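PDB 6S9V: sucrose 6(F)-phosphate phosphorylase from Thermoanaerobacterium thermosaccharolyticum DSM 571, which belongs to the alpha-amylase family of carbohydrate-active enzymes, with a TIM-barrel catalytic domain and an additional antiparallel beta sheet. Local coordinates for residues Ile126-Asp129 / Lys130-Asp134; Leu235-Ala238 / Lys239-Ala243; Glu411-Glu414 / Ile415-Asn419; Phe478-Leu481 / Lys482-Lys485. One frame throughout, in Å; residues are numbered along the deposited sequence.

Contact 1. Residues Ile126-Asp129 / Lys130-Asp134; sequences ITLD and KLWKD
L128 turns its carbonyl onto two backbone donors of the following turn, and this gives the contact its compact half. The N-H of W132 points at L128 O nearly end-on (3.0 Å; C=O...N 165°). That of L131 comes to the same oxygen from well above the carbonyl plane. One residue earlier, K130 N bonds to T127 O at 2.9 Å, so the chain winds through a short 3-10 turn. Apolar side chains close up on this half: L128 CD1 lies 4.0 Å from W132 CZ3, the two side chains running side by side, and I126 CG2 meets L131 CD1 at 4.0 Å. The other half is polar and, at D129 and K130, partly open to solvent. T127 OG1 donates to the syn side of D129 OD1 (2.7 Å), reaching it because D129 CG sits between its own N and C (chi1 59°). The extended K130 chain passes T127 OG1, and its ammonium forms salt bridges with D123 and D183, while D129 OD2 pairs with R117. The turn lies in the loop between helices 107-115 and 139-142; L128, I126 and L131 pack on W168 of strand 164-168, and W132 NE1 bonds to D141 on helix 139-142.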
loop_
_atom_site.group_PDB
_atom_site.type_symbol
_atom_site.label_atom_id
_atom_site.label_comp_id
_atom_site.label_asym_id
_atom_site.label_seq_id
_atom_site.Cartn_x
_atom_site.Cartn_y
_atom_site.Cartn_z
ATOM N N ILE A 126 -25.272 1.376 1.790
ATOM C CA ILE A 126 -25.595 2.581 2.567
ATOM C C ILE A 126 -26.574 3.384 1.721
ATOM O O ILE A 126 -26.232 4.360 1.053
ATOM C CB ILE A 126 -24.342 3.380 2.948
ATOM C CG1 ILE A 126 -23.344 2.497 3.701
ATOM C CG2 ILE A 126 -24.724 4.586 3.800
ATOM C CD1 ILE A 126 -22.017 3.182 4.012
ATOM N N THR A 127 -27.825 2.936 1.716
ATOM C CA THR A 127 -28.899 3.780 1.216
ATOM C C THR A 127 -28.973 5.029 2.089
ATOM O O THR A 127 -28.755 4.967 3.303
ATOM C CB THR A 127 -30.223 3.021 1.214
ATOM O OG1 THR A 127 -30.375 2.311 2.448
ATOM C CG2 THR A 127 -30.265 2.028 0.050
ATOM N N LEU A 128 -29.245 6.177 1.468
ATOM C CA LEU A 128 -29.086 7.437 2.187
ATOM C C LEU A 128 -30.069 7.584 3.348
ATOM O O LEU A 128 -29.855 8.438 4.214
ATOM C CB LEU A 128 -29.236 8.627 1.237
ATOM C CG LEU A 128 -28.200 8.767 0.117
ATOM C CD1 LEU A 128 -28.156 10.216 -0.361
ATOM C CD2 LEU A 128 -26.825 8.301 0.504
ATOM N N ASP A 129 -31.143 6.793 3.384
ATOM C CA ASP A 129 -32.045 6.841 4.530
ATOM C C ASP A 129 -31.367 6.390 5.820
ATOM O O ASP A 129 -31.897 6.644 6.905
ATOM C CB ASP A 129 -33.293 5.994 4.272
ATOM C CG ASP A 129 -32.974 4.542 3.985
ATOM O OD1 ASP A 129 -31.783 4.195 3.844
ATOM O OD2 ASP A 129 -33.930 3.740 3.910
ATOM N N LYS A 130 -30.227 5.704 5.729
ATOM C CA LYS A 130 -29.459 5.348 6.916
ATOM C C LYS A 130 -28.692 6.530 7.498
ATOM O O LYS A 130 -28.232 6.444 8.643
ATOM C CB LYS A 130 -28.486 4.208 6.598
ATOM C CG LYS A 130 -29.169 2.881 6.269
ATOM C CD LYS A 130 -28.153 1.802 5.911
ATOM C CE LYS A 130 -28.784 0.420 5.824
ATOM N NZ LYS A 130 -27.792 -0.646 5.434
ATOM N N LEU A 131 -28.555 7.626 6.750
ATOM C CA LEU A 131 -27.847 8.815 7.212
ATOM C C LEU A 131 -28.764 10.001 7.455
ATOM O O LEU A 131 -28.460 10.833 8.310
ATOM C CB LEU A 131 -26.774 9.213 6.195
ATOM C CG LEU A 131 -25.654 8.177 6.046
ATOM C CD1 LEU A 131 -24.805 8.478 4.816
ATOM C CD2 LEU A 131 -24.793 8.117 7.304
ATOM N N TRP A 132 -29.862 10.108 6.711
ATOM C CA TRP A 132 -30.809 11.209 6.828
ATOM C C TRP A 132 -32.200 10.597 6.897
ATOM O O TRP A 132 -32.492 9.630 6.187
ATOM C CB TRP A 132 -30.685 12.177 5.653
ATOM C CG TRP A 132 -29.394 12.943 5.661
ATOM C CD1 TRP A 132 -29.024 13.922 6.539
ATOM C CD2 TRP A 132 -28.289 12.768 4.764
ATOM N NE1 TRP A 132 -27.764 14.377 6.235
ATOM C CE2 TRP A 132 -27.290 13.684 5.150
ATOM C CE3 TRP A 132 -28.052 11.932 3.670
ATOM C CZ2 TRP A 132 -26.077 13.788 4.481
ATOM C CZ3 TRP A 132 -26.847 12.032 3.009
ATOM C CH2 TRP A 132 -25.872 12.954 3.416
ATOM N N LYS A 133 -33.063 11.178 7.736
ATOM C CA LYS A 133 -34.389 10.607 7.955
ATOM C C LYS A 133 -35.120 10.322 6.649
ATOM O O LYS A 133 -35.724 9.255 6.487
ATOM C CB LYS A 133 -35.237 11.532 8.833
ATOM C CG LYS A 133 -36.662 11.012 9.030
ATOM C CD LYS A 133 -37.511 11.916 9.907
ATOM C CE LYS A 133 -38.837 11.243 10.252
ATOM N NZ LYS A 133 -39.720 11.037 9.074
ATOM N N ASP A 134 -35.086 11.264 5.709
ATOM C CA ASP A 134 -35.828 11.139 4.462
ATOM C C ASP A 134 -34.963 10.744 3.271
ATOM O O ASP A 134 -35.428 10.830 2.131
ATOM C CB ASP A 134 -36.549 12.456 4.161
ATOM C CG ASP A 134 -35.625 13.658 4.246
ATOM O OD1 ASP A 134 -34.415 13.464 4.495
ATOM O OD2 ASP A 134 -36.112 14.793 4.065
#

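Contact 2. Residues Leu235-Ala238 / Lys239-Ala243; sequences LDWA and KGQAA
Helix 230-244 carries W237 and Q241 one turn apart, and the glutamine lays its CG over a face of the indole. That carbon stands 3.9 Å from the centroid of the five-membered ring, 24° off the ring normal, a CH-pi contact offset toward the rim, with W237 NE1 the nearest ring atom at 3.6 Å. W237 CG is anti to the backbone N (chi1 171°), which carries the indole along the helix toward Q241. The glutamine bends at chi2, and its amide plane ends only 25° from the plane of the ring. Beneath the pair runs regular i to i+4 bonding: Q241 N to W237 O at 3.1 Å, A242 N to A238 O at 2.9 Å and K239 N to L235 O at 2.8 Å. The helix is the crossover of the beta-alpha-beta unit formed with barrel strands 207-210 and 248-251. A238 and A242 set their small methyls against L249 of the latter strand, and W237 and Q241 both rest on L194 of helix 187-202. R190 adds a cation-pi contact to the indole. K239 leads away from the pair as a fully extended chain; its ammonium bonds to G267 O and makes a cation-pi contact with F268.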
loop_
_atom_site.group_PDB
_atom_site.type_symbol
_atom_site.label_atom_id
_atom_site.label_comp_id
_atom_site.label_asym_id
_atom_site.label_seq_id
_atom_site.Cartn_x
_atom_site.Cartn_y
_atom_site.Cartn_z
ATOM N N LEU A 235 -12.364 -2.338 13.619
ATOM C CA LEU A 235 -11.008 -2.876 13.551
ATOM C C LEU A 235 -10.823 -4.019 14.539
ATOM O O LEU A 235 -10.259 -5.065 14.193
ATOM C CB LEU A 235 -9.992 -1.769 13.816
ATOM C CG LEU A 235 -9.862 -0.700 12.737
ATOM C CD1 LEU A 235 -8.959 0.427 13.213
ATOM C CD2 LEU A 235 -9.332 -1.305 11.436
ATOM N N ASP A 236 -11.302 -3.848 15.773
ATOM C CA ASP A 236 -11.159 -4.908 16.761
ATOM C C ASP A 236 -11.905 -6.158 16.321
ATOM O O ASP A 236 -11.377 -7.271 16.424
ATOM C CB ASP A 236 -11.678 -4.444 18.127
ATOM C CG ASP A 236 -10.817 -3.355 18.746
ATOM O OD1 ASP A 236 -9.665 -3.167 18.301
ATOM O OD2 ASP A 236 -11.294 -2.689 19.691
ATOM N N TRP A 237 -13.135 -5.990 15.822
ATOM C CA TRP A 237 -13.894 -7.123 15.315
ATOM C C TRP A 237 -13.142 -7.821 14.195
ATOM O O TRP A 237 -12.985 -9.048 14.200
ATOM C CB TRP A 237 -15.273 -6.668 14.824
ATOM C CG TRP A 237 -15.987 -7.769 14.095
ATOM C CD1 TRP A 237 -16.737 -8.763 14.646
ATOM C CD2 TRP A 237 -16.009 -7.991 12.681
ATOM N NE1 TRP A 237 -17.219 -9.594 13.667
ATOM C CE2 TRP A 237 -16.787 -9.140 12.451
ATOM C CE3 TRP A 237 -15.444 -7.329 11.586
ATOM C CZ2 TRP A 237 -17.011 -9.644 11.173
ATOM C CZ3 TRP A 237 -15.669 -7.827 10.323
ATOM C CH2 TRP A 237 -16.446 -8.973 10.124
ATOM N N ALA A 238 -12.668 -7.046 13.217
ATOM C CA ALA A 238 -12.036 -7.639 12.048
ATOM C C ALA A 238 -10.738 -8.344 12.417
ATOM O O ALA A 238 -10.424 -9.405 11.862
ATOM C CB ALA A 238 -11.793 -6.564 10.992
ATOM N N LYS A 239 -9.962 -7.765 13.336
ATOM C CA LYS A 239 -8.690 -8.374 13.716
ATOM C C LYS A 239 -8.907 -9.747 14.345
ATOM O O LYS A 239 -8.194 -10.706 14.023
ATOM C CB LYS A 239 -7.939 -7.446 14.671
ATOM C CG LYS A 239 -6.566 -7.962 15.070
ATOM C CD LYS A 239 -5.777 -6.923 15.845
ATOM C CE LYS A 239 -4.342 -7.374 16.049
ATOM N NZ LYS A 239 -3.748 -6.814 17.293
ATOM N N GLY A 240 -9.898 -9.861 15.238
ATOM C CA GLY A 240 -10.147 -11.126 15.911
ATOM C C GLY A 240 -10.667 -12.202 14.978
ATOM O O GLY A 240 -10.319 -13.379 15.113
ATOM N N GLN A 241 -11.552 -11.824 14.051
ATOM C CA GLN A 241 -12.053 -12.783 13.075
ATOM C C GLN A 241 -10.950 -13.237 12.130
ATOM O O GLN A 241 -10.844 -14.427 11.815
ATOM C CB GLN A 241 -13.201 -12.170 12.279
ATOM C CG GLN A 241 -14.408 -11.841 13.103
ATOM C CD GLN A 241 -15.074 -13.073 13.670
ATOM O OE1 GLN A 241 -15.120 -14.120 13.028
ATOM N NE2 GLN A 241 -15.592 -12.953 14.882
ATOM N N ALA A 242 -10.133 -12.301 11.645
ATOM C CA ALA A 242 -9.026 -12.680 10.771
ATOM C C ALA A 242 -8.077 -13.640 11.482
ATOM O O ALA A 242 -7.626 -14.629 10.892
ATOM C CB ALA A 242 -8.280 -11.431 10.298
ATOM N N ALA A 243 -7.790 -13.386 12.760
ATOM C CA ALA A 243 -6.899 -14.273 13.503
ATOM C C ALA A 243 -7.467 -15.684 13.594
ATOM O O ALA A 243 -6.704 -16.656 13.631
ATOM C CB ALA A 243 -6.641 -13.713 14.906
#

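Contact 3. Residues Glu411-Glu414 / Ile415-Asn419; sequences EGRE and INRHN. With SO4 (sulfate ion), chain I; SO4 (sulfate ion), chain H.
The R417 guanidinium takes R413 CB over the centre of one face, 3.8 Å above its plane, while a sulfate and a water lie in plane at its edge. R413 lies in a short 3-10 turn (412-415) and R417 just beyond it, in the loop between helices 403-409 and 422-428; i to i+3 bonds such as I415 N to G412 O and N416 N to R413 O wind the chain. The sulfate, like the second one below probably from the crystallisation liquor, receives R417 NH2 on O2 (3.0 Å) and R417 NH1 on O4 (3.1 Å), two fairly straight bonds; R413 NH1 adds a weak one to O3. The two arginines thus hold one anion between them, which would offset their like charges. R417 is extended from CG to NE, and NE bonds to H309 O, which fixes the rotation of the flat group; the R417 side chain lies about 4 Å from a bound BTB molecule. E414 crosses R417 at about a right angle, its carboxylate turned 78° from the guanidinium. The two are joined through water: one water donates to E414 OE2 (2.5 Å) and accepts from R417 NH1. Bent at chi2 (-75°), the glutamate folds back so that OE2 rests 3.6 Å from R417 CB. Farther on, the H418 ring presents an edge to a second sulfate, a weak contact from ND1, which also bonds to D402, while NE2 bonds to E424. That sulfate is gripped more firmly by the next residue: N419 N donates to its O4 at 2.6 Å.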
loop_
_atom_site.group_PDB
_atom_site.type_symbol
_atom_site.label_atom_id
_atom_site.label_comp_id
_atom_site.label_asym_id
_atom_site.label_seq_id
_atom_site.Cartn_x
_atom_site.Cartn_y
_atom_site.Cartn_z
ATOM N N GLU A 411 -4.814 8.990 -17.134
ATOM C CA GLU A 411 -4.839 8.639 -15.718
ATOM C C GLU A 411 -3.421 8.809 -15.185
ATOM O O GLU A 411 -2.526 8.022 -15.515
ATOM C CB GLU A 411 -5.351 7.218 -15.503
ATOM C CG GLU A 411 -6.795 7.018 -15.939
ATOM C CD GLU A 411 -7.362 5.684 -15.489
ATOM O OE1 GLU A 411 -6.800 5.080 -14.550
ATOM O OE2 GLU A 411 -8.377 5.243 -16.070
ATOM N N GLY A 412 -3.229 9.829 -14.348
ATOM C CA GLY A 412 -1.900 10.154 -13.876
ATOM C C GLY A 412 -1.220 9.019 -13.142
ATOM O O GLY A 412 -0.000 8.856 -13.248
ATOM N N ARG A 413 -1.982 8.212 -12.395
ATOM C CA ARG A 413 -1.356 7.166 -11.599
ATOM C C ARG A 413 -0.792 6.039 -12.452
ATOM O O ARG A 413 0.036 5.262 -11.960
ATOM C CB ARG A 413 -2.340 6.574 -10.586
ATOM C CG ARG A 413 -2.673 7.498 -9.423
ATOM C CD ARG A 413 -3.615 6.819 -8.441
ATOM N NE ARG A 413 -4.156 7.751 -7.459
ATOM C CZ ARG A 413 -5.247 8.487 -7.653
ATOM N NH1 ARG A 413 -5.917 8.403 -8.797
ATOM N NH2 ARG A 413 -5.670 9.309 -6.702
ATOM N N GLU A 414 -1.213 5.936 -13.714
ATOM C CA GLU A 414 -0.645 4.941 -14.616
ATOM C C GLU A 414 0.820 5.218 -14.940
ATOM O O GLU A 414 1.478 4.347 -15.519
ATOM C CB GLU A 414 -1.484 4.862 -15.897
ATOM C CG GLU A 414 -2.651 3.862 -15.808
ATOM C CD GLU A 414 -2.193 2.404 -15.907
ATOM O OE1 GLU A 414 -1.373 2.103 -16.802
ATOM O OE2 GLU A 414 -2.644 1.557 -15.087
ATOM N N ILE A 415 1.355 6.382 -14.555
ATOM C CA ILE A 415 2.771 6.677 -14.766
ATOM C C ILE A 415 3.646 5.637 -14.093
ATOM O O ILE A 415 4.773 5.374 -14.530
ATOM C CB ILE A 415 3.086 8.094 -14.246
ATOM C CG1 ILE A 415 4.399 8.615 -14.827
ATOM C CG2 ILE A 415 3.160 8.100 -12.713
ATOM C CD1 ILE A 415 4.612 10.094 -14.574
ATOM N N ASN A 416 3.139 5.029 -13.022
ATOM C CA ASN A 416 3.877 4.114 -12.162
ATOM C C ASN A 416 3.251 2.720 -12.174
ATOM O O ASN A 416 3.405 1.959 -11.217
ATOM C CB ASN A 416 3.917 4.692 -10.743
ATOM C CG ASN A 416 4.801 3.908 -9.796
ATOM O OD1 ASN A 416 5.919 3.521 -10.135
ATOM N ND2 ASN A 416 4.298 3.672 -8.588
ATOM N N ARG A 417 2.551 2.359 -13.254
ATOM C CA ARG A 417 1.866 1.068 -13.346
ATOM C C ARG A 417 2.092 0.374 -14.691
ATOM O O ARG A 417 1.231 -0.376 -15.164
ATOM C CB ARG A 417 0.371 1.236 -13.078
ATOM C CG ARG A 417 0.052 1.851 -11.713
ATOM C CD ARG A 417 -1.426 2.101 -11.531
ATOM N NE ARG A 417 -1.726 2.533 -10.168
ATOM C CZ ARG A 417 -2.924 2.923 -9.757
ATOM N NH1 ARG A 417 -3.946 2.960 -10.605
ATOM N NH2 ARG A 417 -3.097 3.287 -8.500
ATOM N N HIS A 418 3.262 0.581 -15.295
ATOM C CA HIS A 418 3.620 -0.079 -16.545
ATOM C C HIS A 418 3.440 -1.590 -16.444
ATOM O O HIS A 418 3.731 -2.195 -15.412
ATOM C CB HIS A 418 5.080 0.252 -16.887
ATOM C CG HIS A 418 5.578 -0.396 -18.141
ATOM N ND1 HIS A 418 5.108 -0.054 -19.393
ATOM C CD2 HIS A 418 6.507 -1.361 -18.339
ATOM C CE1 HIS A 418 5.727 -0.783 -20.306
ATOM N NE2 HIS A 418 6.589 -1.575 -19.693
ATOM N N ASN A 419 2.950 -2.198 -17.520
ATOM C CA ASN A 419 2.870 -3.652 -17.629
ATOM C C ASN A 419 4.072 -4.165 -18.419
ATOM O O ASN A 419 4.270 -3.774 -19.572
ATOM C CB ASN A 419 1.565 -4.079 -18.302
ATOM C CG ASN A 419 0.356 -3.937 -17.379
ATOM O OD1 ASN A 419 0.478 -4.001 -16.155
ATOM N ND2 ASN A 419 -0.814 -3.734 -17.972
HETATM S S SO4 I . -6.704 4.713 -9.157
HETATM O O1 SO4 I . -7.978 5.174 -8.620
HETATM O O2 SO4 I . -5.724 4.651 -8.076
HETATM O O3 SO4 I . -6.250 5.639 -10.190
HETATM O O4 SO4 I . -6.857 3.385 -9.747
HETATM S S SO4 H . 1.343 -0.071 -20.539
HETATM O O1 SO4 H . -0.034 0.411 -20.460
HETATM O O2 SO4 H . 2.242 1.049 -20.797
HETATM O O3 SO4 H . 1.450 -1.041 -21.626
HETATM O O4 SO4 H . 1.713 -0.715 -19.285
HETATM O O HOH W 1 -0.329 -0.183 -17.300
HETATM O O HOH W 2 -4.342 2.159 -13.302
#

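Contact 4. Residues Phe478-Leu481 / Lys482-Lys485; sequences FIDL and KTYK. With SO4 (sulfate ion), chain G.
K482 opens the turn by donating its backbone N to D480 OD1 (2.9 Å), a bond that reaches the oxygen from above the carboxylate plane, 40° out of it. D480 CG is anti to its own N (chi1 -178°), which swings the acid over the chain that follows. The lysine bends at chi3 and carries NZ to O4 of a sulfate at 3.0 Å, an anion also bound by R460. T483 comes next; its N makes a weak bond to D480 O, and its hydroxyl accepts from K485 N (3.1 Å), an ST turn. A water bridges this hydroxyl and D480 OD2. Y484, whose backbone is in the left-handed region (phi 62°), gives D480 O a second, weak bond; L481 O lies over one face of the Y484 ring, 3.6 Å above the ring plane and offset toward the rim. At K485 the chain has reversed, and its O accepts from D480 N in the carbonyl plane at 3.0 Å. The whole is the loop of a beta hairpin joining strands 473-480 and 485-491; L481 and I479 pack on I464 of strand 463-470, I479 also meets helix 372-384, and Y484 OH bonds to L283 O on helix 275-285.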
loop_
_atom_site.group_PDB
_atom_site.type_symbol
_atom_site.label_atom_id
_atom_site.label_comp_id
_atom_site.label_asym_id
_atom_site.label_seq_id
_atom_site.Cartn_x
_atom_site.Cartn_y
_atom_site.Cartn_z
ATOM N N PHE A 478 26.967 2.621 5.710
ATOM C CA PHE A 478 27.501 3.970 5.636
ATOM C C PHE A 478 27.157 4.544 4.272
ATOM O O PHE A 478 27.471 3.929 3.248
ATOM C CB PHE A 478 29.011 4.009 5.849
ATOM C CG PHE A 478 29.581 5.392 5.769
ATOM C CD1 PHE A 478 29.991 5.922 4.556
ATOM C CD2 PHE A 478 29.668 6.179 6.900
ATOM C CE1 PHE A 478 30.494 7.197 4.482
ATOM C CE2 PHE A 478 30.183 7.465 6.826
ATOM C CZ PHE A 478 30.585 7.971 5.617
ATOM N N ILE A 479 26.523 5.715 4.262
ATOM C CA ILE A 479 26.240 6.449 3.033
ATOM C C ILE A 479 26.884 7.824 3.133
ATOM O O ILE A 479 26.672 8.548 4.113
ATOM C CB ILE A 479 24.730 6.593 2.763
ATOM C CG1 ILE A 479 24.066 5.232 2.568
ATOM C CG2 ILE A 479 24.502 7.476 1.507
ATOM C CD1 ILE A 479 22.538 5.266 2.617
ATOM N N ASP A 480 27.685 8.168 2.131
ATOM C CA ASP A 480 28.169 9.531 1.930
ATOM C C ASP A 480 27.157 10.228 1.028
ATOM O O ASP A 480 27.083 9.931 -0.168
ATOM C CB ASP A 480 29.564 9.515 1.314
ATOM C CG ASP A 480 30.143 10.906 1.117
ATOM O OD1 ASP A 480 29.410 11.905 1.293
ATOM O OD2 ASP A 480 31.351 10.995 0.801
ATOM N N LEU A 481 26.356 11.132 1.601
ATOM C CA LEU A 481 25.316 11.794 0.820
ATOM C C LEU A 481 25.890 12.764 -0.201
ATOM O O LEU A 481 25.157 13.211 -1.092
ATOM C CB LEU A 481 24.346 12.533 1.743
ATOM C CG LEU A 481 23.480 11.608 2.612
ATOM C CD1 LEU A 481 22.719 12.430 3.622
ATOM C CD2 LEU A 481 22.534 10.776 1.757
ATOM N N LYS A 482 27.169 13.119 -0.079
ATOM C CA LYS A 482 27.805 13.941 -1.101
ATOM C C LYS A 482 27.912 13.184 -2.421
ATOM O O LYS A 482 27.665 13.751 -3.493
ATOM C CB LYS A 482 29.183 14.395 -0.613
ATOM C CG LYS A 482 29.121 15.384 0.553
ATOM C CD LYS A 482 30.492 15.936 0.950
ATOM C CE LYS A 482 31.290 14.961 1.810
ATOM N NZ LYS A 482 32.601 15.546 2.249
ATOM N N THR A 483 28.270 11.900 -2.360
ATOM C CA THR A 483 28.488 11.072 -3.537
ATOM C C THR A 483 27.456 9.967 -3.700
ATOM O O THR A 483 27.428 9.324 -4.758
ATOM C CB THR A 483 29.876 10.423 -3.462
ATOM O OG1 THR A 483 29.895 9.498 -2.361
ATOM C CG2 THR A 483 30.936 11.475 -3.242
ATOM N N TYR A 484 26.617 9.728 -2.692
ATOM C CA TYR A 484 25.703 8.594 -2.611
ATOM C C TYR A 484 26.436 7.258 -2.601
ATOM O O TYR A 484 25.803 6.208 -2.774
ATOM C CB TYR A 484 24.663 8.622 -3.737
ATOM C CG TYR A 484 23.888 9.913 -3.739
ATOM C CD1 TYR A 484 23.083 10.270 -2.658
ATOM C CD2 TYR A 484 23.991 10.798 -4.798
ATOM C CE1 TYR A 484 22.393 11.477 -2.652
ATOM C CE2 TYR A 484 23.301 11.988 -4.803
ATOM C CZ TYR A 484 22.513 12.330 -3.732
ATOM O OH TYR A 484 21.853 13.536 -3.765
ATOM N N LYS A 485 27.739 7.265 -2.354
ATOM C CA LYS A 485 28.462 6.018 -2.168
ATOM C C LYS A 485 27.916 5.297 -0.942
ATOM O O LYS A 485 27.836 5.874 0.147
ATOM C CB LYS A 485 29.956 6.276 -2.009
ATOM C CG LYS A 485 30.798 5.007 -2.029
ATOM C CD LYS A 485 32.264 5.328 -1.861
ATOM C CE LYS A 485 33.138 4.127 -2.147
ATOM N NZ LYS A 485 34.561 4.422 -1.826
HETATM S S SO4 G . 31.631 17.228 5.998
HETATM O O1 SO4 G . 30.527 17.978 6.590
HETATM O O2 SO4 G . 32.789 18.100 5.828
HETATM O O3 SO4 G . 31.974 16.114 6.879
HETATM O O4 SO4 G . 31.233 16.711 4.690
HETATM O O HOH W 3 32.301 8.583 -0.409
#

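The four contacts follow in series along the chain, each complete before the next begins, and none touches another. Contacts 1 and 2 both belong to the alpha-amylase catalytic domain, their centres about 27 Å apart: the first in the excursion between barrel strands 92-97 and 207-210, the second on the helix linking strands 207-210 and 248-251. Contact 3 follows the last barrel strand, 388-392, and lies across the chain's centre from contact 2. Contact 4, in the separate five-stranded antiparallel sheet, is about 31 Å from contact 3 and 58 Å from contact 1, between centres. Together they sample a peripheral loop, the barrel's outer layer, a sulfate-bound loop beyond the last barrel strand and the C-terminal sheet.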